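Local coordinates for Rna-directed RNA polymerase (Infectious pancreatic necrosis virus, PDB 3ZED), which probably acts as an RNA-dependent RNA polymerase that replicates the viral RNA genome, found both free and covalently attached to that RNA, at residues N184-P187 with K188-G191; N409-P412 with Q413-Q416. All blocks are in the same frame, centred on the assembly; numbering follows the deposited sequence.

Contact 1 (N184-P187 with K188-G191); sequences NKTP and KTVG. With K (potassium ion), chain K.
Thr-186 and Thr-189 meet in a local contact at the start of the short surface helix 187-190, just after the loop that leaves helix 164-179, in the part of the chain that belongs to the birnavirus palm family. Thr-186 is the N-cap residue. Its OG1 lies 3.1 Å from OG1 of Thr-189, a hydrogen bond in which either hydroxyl may be the donor. The two side chains cross at about a right angle; Thr-186 holds OG1 between its backbone N and carbonyl carbon (chi1 63°), which turns the hydroxyl to the helix. Behind this pair, Val-190 N donates to Thr-186 O at 3.2 Å, closing the first turn. The other branch of Thr-189 is apolar: CG2 rests against the start of the Lys-185 chain, 3.8 Å from its CG, and Val-190 CG2 adds a contact at 3.9 Å from Lys-185 CB. Beyond this the lysine runs on extended, and NZ bonds to the backbone O of Glu-509. Upstream, Asn-184 leaves the turn altogether and gives OD1 to a potassium ion at 2.7 Å, with its ND2 held by Ala-408 O. At the far end Gly-191 N makes a 3.0 Å hydrogen bond to Pro-187 O. Gly-191, with positive phi, is the C-prime residue of a Schellman motif, whose bonds run from Tyr-192 N to Pro-187 O and from Gly-191 N to Lys-188 O, ending this single-turn helix.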
ATOM      1  N   ASN B 184      10.829  -6.763  17.166  1.00 43.99           N
ATOM      2  CA  ASN B 184      10.229  -5.451  16.947  1.00 42.75           C
ATOM      3  C   ASN B 184      10.360  -4.573  18.156  1.00 46.53           C
ATOM      4  O   ASN B 184      10.361  -5.064  19.286  1.00 47.24           O
ATOM      5  CB  ASN B 184       8.753  -5.589  16.586  1.00 41.93           C
ATOM      6  CG  ASN B 184       8.506  -6.198  15.242  1.00 51.44           C
ATOM      7  OD1 ASN B 184       9.419  -6.352  14.426  1.00 48.63           O
ATOM      8  ND2 ASN B 184       7.272  -6.590  15.001  1.00 41.16           N
ATOM      9  N   LYS B 185      10.478  -3.266  17.921  1.00 42.73           N
ATOM     10  CA  LYS B 185      10.523  -2.276  19.000  1.00 43.36           C
ATOM     11  C   LYS B 185       9.500  -1.198  18.736  1.00 48.53           C
ATOM     12  O   LYS B 185       9.345  -0.749  17.603  1.00 47.84           O
ATOM     13  CB  LYS B 185      11.916  -1.654  19.144  1.00 46.16           C
ATOM     14  CG  LYS B 185      12.961  -2.612  19.683  1.00 43.49           C
ATOM     15  CD  LYS B 185      14.318  -1.990  19.702  1.00 45.54           C
ATOM     16  CE  LYS B 185      15.291  -2.953  20.354  1.00 55.23           C
ATOM     17  NZ  LYS B 185      16.583  -2.299  20.610  1.00 63.00           N
ATOM     18  N   THR B 186       8.809  -0.767  19.769  1.00 48.26           N
ATOM     19  CA  THR B 186       7.866   0.338  19.634  1.00 48.70           C
ATOM     20  C   THR B 186       8.686   1.628  19.452  1.00 53.43           C
ATOM     21  O   THR B 186       9.817   1.683  19.961  1.00 53.63           O
ATOM     22  CB  THR B 186       6.964   0.439  20.891  1.00 49.04           C
ATOM     23  OG1 THR B 186       7.781   0.734  22.036  1.00 50.30           O
ATOM     24  CG2 THR B 186       6.134  -0.817  21.124  1.00 44.57           C
ATOM     25  N   PRO B 187       8.133   2.698  18.839  1.00 49.33           N
ATOM     26  CA  PRO B 187       8.877   3.981  18.793  1.00 49.59           C
ATOM     27  C   PRO B 187       9.379   4.454  20.177  1.00 54.37           C
ATOM     28  O   PRO B 187      10.488   4.993  20.265  1.00 54.10           O
ATOM     29  CB  PRO B 187       7.839   4.953  18.240  1.00 51.01           C
ATOM     30  CG  PRO B 187       6.945   4.092  17.389  1.00 53.47           C
ATOM     31  CD  PRO B 187       6.820   2.810  18.163  1.00 49.53           C
ATOM     32  N   LYS B 188       8.581   4.216  21.259  1.00 51.08           N
ATOM     33  CA  LYS B 188       8.953   4.589  22.627  1.00 52.00           C
ATOM     34  C   LYS B 188      10.259   3.868  23.050  1.00 56.06           C
ATOM     35  O   LYS B 188      11.154   4.528  23.575  1.00 56.01           O
ATOM     36  CB  LYS B 188       7.805   4.308  23.621  1.00 54.40           C
ATOM     37  CG  LYS B 188       8.151   4.645  25.068  1.00 64.82           C
ATOM     38  CD  LYS B 188       7.034   4.268  26.025  1.00 72.08           C
ATOM     39  CE  LYS B 188       7.405   4.471  27.478  1.00 81.96           C
ATOM     40  NZ  LYS B 188       6.448   3.806  28.403  1.00 87.74           N
ATOM     41  N   THR B 189      10.371   2.541  22.788  1.00 52.62           N
ATOM     42  CA  THR B 189      11.553   1.719  23.114  1.00 52.78           C
ATOM     43  C   THR B 189      12.793   2.265  22.370  1.00 56.78           C
ATOM     44  O   THR B 189      13.866   2.313  22.964  1.00 57.77           O
ATOM     45  CB  THR B 189      11.273   0.226  22.792  1.00 58.25           C
ATOM     46  OG1 THR B 189      10.229  -0.231  23.647  1.00 62.46           O
ATOM     47  CG2 THR B 189      12.490  -0.691  22.980  1.00 50.92           C
ATOM     48  N   VAL B 190      12.636   2.696  21.097  1.00 52.56           N
ATOM     49  CA  VAL B 190      13.714   3.268  20.272  1.00 51.46           C
ATOM     50  C   VAL B 190      14.148   4.645  20.867  1.00 56.65           C
ATOM     51  O   VAL B 190      15.330   4.993  20.808  1.00 57.11           O
ATOM     52  CB  VAL B 190      13.323   3.349  18.768  1.00 52.76           C
ATOM     53  CG1 VAL B 190      14.463   3.915  17.913  1.00 52.36           C
ATOM     54  CG2 VAL B 190      12.898   1.979  18.242  1.00 51.02           C
ATOM     55  N   GLY B 191      13.201   5.371  21.467  1.00 53.42           N
ATOM     56  CA  GLY B 191      13.472   6.646  22.117  1.00 55.16           C
ATOM     57  C   GLY B 191      12.724   7.849  21.580  1.00 59.89           C
ATOM     58  O   GLY B 191      13.137   8.985  21.844  1.00 61.56           O
TER
HETATM   59  K     K K1002      11.982  -6.681  13.489  1.00 43.70           K

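Contact 2 (N409-P412 with Q413-Q416); sequences NCTP and QHMQ. With K (potassium ion), chain K.
A capping box closes the N-terminus of helix 412-426, formed by Thr-411, the N-cap, and His-414. This is the tightly packed half of a largely buried contact. The imidazole turns back toward the cap (chi1 -77°), with Thr-411 CA in plane at its edge, and ND1 accepts a nearly straight bond from Thr-411 N at 3.0 Å, the donor only 15° out of the ring plane. In return His-414 N shares its one N-H between Thr-411 OG1 at 3.2 Å and Thr-411 O at 2.9 Å; both bonds are bent, the latter coming from well above the carbonyl plane. Two backbone N-H groups are thereby satisfied, and the bonding helps set the rotation of both side chains. An ND1 that accepts is consistent with an imidazole unprotonated at that nitrogen. Cys-410 fills in beside the box, SG 3.8 Å from His-414 CB, while Ile-486 and Met-483 of helix 476-493 touch His-414 and Cys-410. Upstream, Asn-409 OD1 binds the potassium ion at 2.8 Å, and its ND2 is held by the backbone O atoms of Glu-404 and Gly-406. The looser, partly exposed side belongs to Pro-412 and Gln-413, which lie alongside each other and point the same way, with Leu-782 touching both. Here no polar bond joins the side chains: the glutamine bends at chi2 (75°), and its OE1 sits 3.5 Å from CD of Pro-412.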
ATOM      1  N   ASN B 409       7.565  -5.890  10.772  1.00 40.11           N
ATOM      2  CA  ASN B 409       8.302  -5.029  11.728  1.00 39.44           C
ATOM      3  C   ASN B 409       7.370  -4.044  12.465  1.00 43.18           C
ATOM      4  O   ASN B 409       7.787  -3.373  13.415  1.00 41.18           O
ATOM      5  CB  ASN B 409       9.381  -4.229  11.000  1.00 36.71           C
ATOM      6  CG  ASN B 409      10.464  -5.074  10.386  1.00 43.96           C
ATOM      7  OD1 ASN B 409      11.412  -5.504  11.042  1.00 39.50           O
ATOM      8  ND2 ASN B 409      10.377  -5.295   9.101  1.00 34.23           N
ATOM      9  N   CYS B 410       6.127  -3.923  11.992  1.00 40.95           N
ATOM     10  CA  CYS B 410       5.167  -2.977  12.547  1.00 41.74           C
ATOM     11  C   CYS B 410       4.584  -3.425  13.884  1.00 48.09           C
ATOM     12  O   CYS B 410       4.155  -4.567  14.037  1.00 49.54           O
ATOM     13  CB  CYS B 410       4.064  -2.702  11.536  1.00 40.86           C
ATOM     14  SG  CYS B 410       3.095  -1.219  11.884  1.00 45.20           S
ATOM     15  N   THR B 411       4.603  -2.511  14.865  1.00 45.29           N
ATOM     16  CA  THR B 411       3.968  -2.701  16.161  1.00 46.19           C
ATOM     17  C   THR B 411       2.654  -1.901  16.141  1.00 52.10           C
ATOM     18  O   THR B 411       2.583  -0.905  15.405  1.00 50.85           O
ATOM     19  CB  THR B 411       4.857  -2.252  17.346  1.00 49.00           C
ATOM     20  OG1 THR B 411       4.966  -0.828  17.330  1.00 41.51           O
ATOM     21  CG2 THR B 411       6.230  -2.927  17.367  1.00 49.09           C
ATOM     22  N   PRO B 412       1.630  -2.233  16.977  1.00 49.24           N
ATOM     23  CA  PRO B 412       0.422  -1.387  17.009  1.00 49.12           C
ATOM     24  C   PRO B 412       0.778   0.079  17.318  1.00 50.54           C
ATOM     25  O   PRO B 412       0.127   0.984  16.798  1.00 50.01           O
ATOM     26  CB  PRO B 412      -0.424  -2.027  18.113  1.00 52.62           C
ATOM     27  CG  PRO B 412       0.035  -3.475  18.138  1.00 57.81           C
ATOM     28  CD  PRO B 412       1.517  -3.374  17.911  1.00 52.10           C
ATOM     29  N   GLN B 413       1.880   0.299  18.075  1.00 46.18           N
ATOM     30  CA  GLN B 413       2.395   1.611  18.476  1.00 46.65           C
ATOM     31  C   GLN B 413       2.925   2.423  17.293  1.00 49.69           C
ATOM     32  O   GLN B 413       2.836   3.647  17.334  1.00 51.79           O
ATOM     33  CB  GLN B 413       3.467   1.480  19.572  1.00 49.15           C
ATOM     34  CG  GLN B 413       2.867   1.121  20.969  1.00 50.81           C
ATOM     35  CD  GLN B 413       2.429  -0.337  21.088  1.00 60.18           C
ATOM     36  OE1 GLN B 413       2.913  -1.228  20.368  1.00 51.62           O
ATOM     37  NE2 GLN B 413       1.471  -0.613  21.961  1.00 50.49           N
ATOM     38  N   HIS B 414       3.441   1.767  16.239  1.00 43.50           N
ATOM     39  CA  HIS B 414       3.857   2.467  15.014  1.00 41.56           C
ATOM     40  C   HIS B 414       2.626   3.073  14.335  1.00 44.88           C
ATOM     41  O   HIS B 414       2.648   4.242  13.950  1.00 44.78           O
ATOM     42  CB  HIS B 414       4.572   1.527  14.040  1.00 39.91           C
ATOM     43  CG  HIS B 414       5.979   1.207  14.412  1.00 42.80           C
ATOM     44  ND1 HIS B 414       6.309  -0.021  14.959  1.00 44.80           N
ATOM     45  CD2 HIS B 414       7.105   1.949  14.273  1.00 43.58           C
ATOM     46  CE1 HIS B 414       7.624   0.012  15.145  1.00 44.14           C
ATOM     47  NE2 HIS B 414       8.148   1.176  14.744  1.00 44.07           N
ATOM     48  N   MET B 415       1.534   2.281  14.224  1.00 39.88           N
ATOM     49  CA  MET B 415       0.298   2.768  13.608  1.00 39.35           C
ATOM     50  C   MET B 415      -0.343   3.857  14.469  1.00 45.72           C
ATOM     51  O   MET B 415      -0.897   4.809  13.927  1.00 45.57           O
ATOM     52  CB  MET B 415      -0.688   1.620  13.363  1.00 40.44           C
ATOM     53  CG  MET B 415      -1.964   2.083  12.710  1.00 41.99           C
ATOM     54  SD  MET B 415      -2.875   0.723  12.010  1.00 44.99           S
ATOM     55  CE  MET B 415      -4.386   1.564  11.637  1.00 41.89           C
ATOM     56  N   GLN B 416      -0.255   3.715  15.807  1.00 43.41           N
ATOM     57  CA  GLN B 416      -0.782   4.699  16.738  1.00 43.86           C
ATOM     58  C   GLN B 416      -0.078   6.058  16.537  1.00 47.53           C
ATOM     59  O   GLN B 416      -0.747   7.089  16.564  1.00 45.97           O
ATOM     60  CB  GLN B 416      -0.618   4.202  18.171  1.00 45.60           C
ATOM     61  CG  GLN B 416      -1.373   5.051  19.185  1.00 47.47           C
ATOM     62  CD  GLN B 416      -1.275   4.444  20.542  1.00 56.27           C
ATOM     63  OE1 GLN B 416      -0.179   4.226  21.067  1.00 49.00           O
ATOM     64  NE2 GLN B 416      -2.416   4.151  21.131  1.00 44.23           N
TER
HETATM   65  K     K K1002      11.982  -6.681  13.489  1.00 43.70           K

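Contacts 1 and 2, their centres 9 Å apart, share a threonine N-cap followed by proline but differ three residues on from the cap, where contact 1 offers a hydroxyl and contact 2 an imidazole. They also share one potassium ion: Asn-184 OD1 and Asn-409 OD1, 4.0 Å from each other, both bind it, and Val-177, Asn-182, Gly-512 and Asn-514 complete the site. The two turns pack directly as well. Lys-185 O approaches His-414 CE1 to 3.1 Å, so contact 1 packs against CE1 of the capping imidazole, and Thr-186 CG2 lies 3.3 Å from Gln-413 OE1. The ion thus joins parts of the chain far apart in sequence, away from the predicted GTP site.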